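Local structure of UTP-glucose-1-phosphate uridylyltransferase 2 (Trypanosoma brucei, 3GUE) at residues Val229-Tyr234 against Leu243-Arg248. The protein probably catalyses the transfer of a uridylyl group from UTP to glucose 1-phosphate, giving UDP-glucose and diphosphate. Numbering follows the deposited sequence.
Sequences VRLLDY and LMEVCR
Leu231 of the helix is held between Leu243 and the Glu245 carboxylate of the strand, and this is the tight part of the contact: Leu231 CD1 lies 3.6 Å from Leu243 CD1, and Leu231 CD2 sits 3.9 Å from Leu243 CD2. Both leucines point their CB at the opposing segment and carry CG anti to the backbone N (chi1 -172° for Leu231, -168° for Leu243), which sends the two forked ends into each other at a slant. On the other branch, Glu245 OE2 approaches Leu231 CD2 to 3.2 Å, a close methyl-to-carboxylate van der Waals contact, not a hydrogen bond. The polar demand is met elsewhere: OE2 pairs with Arg371 in a salt bridge and OE1 accepts a hydrogen bond from Asn305. These two partners would fix the carboxylate's rotation, and the arginine probably favours the charged form in this buried setting. The side chain of Glu245 is about 6 Å from that of Asn302, which binds UDP-glucose.

The layout is that of a GT-A-like nucleotidyltransferase, a mixed beta sheet with helices packed on it: four residues, 238-241, join helix 229-237 to strand 242-248, which runs between strands 300-309 and 362-366. The axes of the short segments approach to 10.7 Å and their N-to-C directions differ by 135°, so the strand runs back obliquely against the helix.

Tyr234, one turn further along the helix, forms the thin, looser edge of the contact. Its CD2 is 3.8 Å from Leu243 CD1, which abuts the ring's rim close to its plane, and the two side chains cross nearly at a right angle. The hydroxyl of Tyr234 is hydrogen-bonded to Glu363 OE1 and Lys238 NZ. Exposed Arg230 marks the helix's solvent side, its side chain no nearer than 9.8 Å to segment 243-248.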
loop_
_atom_site.group_PDB
_atom_site.type_symbol
_atom_site.label_atom_id
_atom_site.label_comp_id
_atom_site.label_asym_id
_atom_site.label_seq_id
_atom_site.Cartn_x
_atom_site.Cartn_y
_atom_site.Cartn_z
ATOM N N VAL A 229 -11.232 15.232 10.027
ATOM C CA VAL A 229 -11.409 15.540 11.450
ATOM C C VAL A 229 -12.749 14.975 12.028
ATOM O O VAL A 229 -12.793 14.583 13.195
ATOM C CB VAL A 229 -11.179 17.041 11.776
ATOM C CG1 VAL A 229 -11.243 17.293 13.295
ATOM C CG2 VAL A 229 -9.834 17.517 11.213
ATOM N N ARG A 230 -13.798 14.870 11.205
ATOM C CA ARG A 230 -15.097 14.298 11.662
ATOM C C ARG A 230 -15.034 12.767 11.939
ATOM O O ARG A 230 -15.787 12.245 12.763
ATOM C CB ARG A 230 -16.261 14.664 10.705
ATOM C CG ARG A 230 -16.441 16.184 10.482
ATOM C CD ARG A 230 -17.779 16.548 9.780
ATOM N NE ARG A 230 -17.719 16.336 8.333
ATOM C CZ ARG A 230 -17.805 17.296 7.407
ATOM N NH1 ARG A 230 -17.979 18.578 7.754
ATOM N NH2 ARG A 230 -17.718 16.969 6.115
ATOM N N LEU A 231 -14.121 12.076 11.267
ATOM C CA LEU A 231 -13.860 10.663 11.524
ATOM C C LEU A 231 -12.934 10.525 12.716
ATOM O O LEU A 231 -13.074 9.625 13.557
ATOM C CB LEU A 231 -13.216 10.016 10.321
ATOM C CG LEU A 231 -13.048 8.492 10.358
ATOM C CD1 LEU A 231 -14.361 7.723 10.717
ATOM C CD2 LEU A 231 -12.488 8.035 9.020
ATOM N N LEU A 232 -11.970 11.410 12.784
ATOM C CA LEU A 232 -11.200 11.518 14.004
ATOM C C LEU A 232 -12.112 11.693 15.212
ATOM O O LEU A 232 -11.940 11.001 16.219
ATOM C CB LEU A 232 -10.186 12.649 13.911
ATOM C CG LEU A 232 -9.322 12.877 15.154
ATOM C CD1 LEU A 232 -8.749 11.509 15.665
ATOM C CD2 LEU A 232 -8.231 13.842 14.786
ATOM N N ASP A 233 -13.069 12.617 15.108
ATOM C CA ASP A 233 -14.028 12.930 16.186
ATOM C C ASP A 233 -14.751 11.651 16.614
ATOM O O ASP A 233 -14.851 11.360 17.795
ATOM C CB ASP A 233 -15.077 13.956 15.715
ATOM C CG ASP A 233 -14.559 15.387 15.654
ATOM O OD1 ASP A 233 -13.468 15.693 16.167
ATOM O OD2 ASP A 233 -15.290 16.235 15.105
ATOM N N TYR A 234 -15.228 10.894 15.623
ATOM C CA TYR A 234 -15.923 9.626 15.825
ATOM C C TYR A 234 -15.104 8.578 16.561
ATOM O O TYR A 234 -15.597 7.941 17.502
ATOM C CB TYR A 234 -16.360 9.037 14.498
ATOM C CG TYR A 234 -16.946 7.645 14.645
ATOM C CD1 TYR A 234 -18.213 7.463 15.199
ATOM C CD2 TYR A 234 -16.218 6.513 14.256
ATOM C CE1 TYR A 234 -18.750 6.214 15.355
ATOM C CE2 TYR A 234 -16.747 5.243 14.405
ATOM C CZ TYR A 234 -18.031 5.104 14.959
ATOM O OH TYR A 234 -18.602 3.852 15.108
ATOM N N LEU A 243 -8.978 2.515 13.887
ATOM C CA LEU A 243 -10.025 2.622 12.914
ATOM C C LEU A 243 -9.445 2.381 11.518
ATOM O O LEU A 243 -8.516 3.060 11.107
ATOM C CB LEU A 243 -10.710 3.981 13.001
ATOM C CG LEU A 243 -12.026 4.189 12.228
ATOM C CD1 LEU A 243 -12.873 5.227 12.922
ATOM C CD2 LEU A 243 -11.839 4.563 10.731
ATOM N N MET A 244 -10.008 1.411 10.803
ATOM C CA MET A 244 -9.667 1.143 9.393
ATOM C C MET A 244 -10.722 1.683 8.419
ATOM O O MET A 244 -11.896 1.353 8.550
ATOM C CB MET A 244 -9.580 -0.376 9.186
ATOM C CG MET A 244 -9.398 -0.776 7.722
ATOM S SD MET A 244 -9.454 -2.546 7.450
ATOM C CE MET A 244 -7.952 -3.079 8.281
ATOM N N GLU A 245 -10.320 2.488 7.429
ATOM C CA GLU A 245 -11.243 2.884 6.373
ATOM C C GLU A 245 -11.270 1.764 5.331
ATOM O O GLU A 245 -10.215 1.265 4.966
ATOM C CB GLU A 245 -10.830 4.224 5.715
ATOM C CG GLU A 245 -10.620 5.423 6.642
ATOM C CD GLU A 245 -10.517 6.717 5.842
ATOM O OE1 GLU A 245 -10.311 6.627 4.603
ATOM O OE2 GLU A 245 -10.681 7.813 6.434
ATOM N N VAL A 246 -12.466 1.321 4.935
ATOM C CA VAL A 246 -12.655 0.366 3.827
ATOM C C VAL A 246 -13.556 0.965 2.740
ATOM O O VAL A 246 -14.340 1.882 3.007
ATOM C CB VAL A 246 -13.274 -0.983 4.293
ATOM C CG1 VAL A 246 -12.367 -1.709 5.282
ATOM C CG2 VAL A 246 -14.693 -0.781 4.885
ATOM N N CYS A 247 -13.457 0.426 1.517
ATOM C CA CYS A 247 -14.378 0.773 0.445
ATOM C C CYS A 247 -15.191 -0.455 0.024
ATOM O O CYS A 247 -14.724 -1.608 0.131
ATOM C CB CYS A 247 -13.601 1.331 -0.765
ATOM S SG CYS A 247 -12.788 2.963 -0.518
ATOM N N ARG A 248 -16.405 -0.210 -0.457
ATOM C CA ARG A 248 -17.120 -1.189 -1.256
ATOM C C ARG A 248 -16.171 -1.594 -2.397
ATOM O O ARG A 248 -15.784 -0.775 -3.250
ATOM C CB ARG A 248 -18.464 -0.610 -1.761
ATOM C CG ARG A 248 -19.166 -1.396 -2.882
ATOM C CD ARG A 248 -19.777 -2.688 -2.377
ATOM N NE ARG A 248 -20.519 -3.418 -3.412
ATOM C CZ ARG A 248 -21.151 -4.575 -3.212
ATOM N NH1 ARG A 248 -21.148 -5.136 -2.009
ATOM N NH2 ARG A 248 -21.794 -5.178 -4.218
#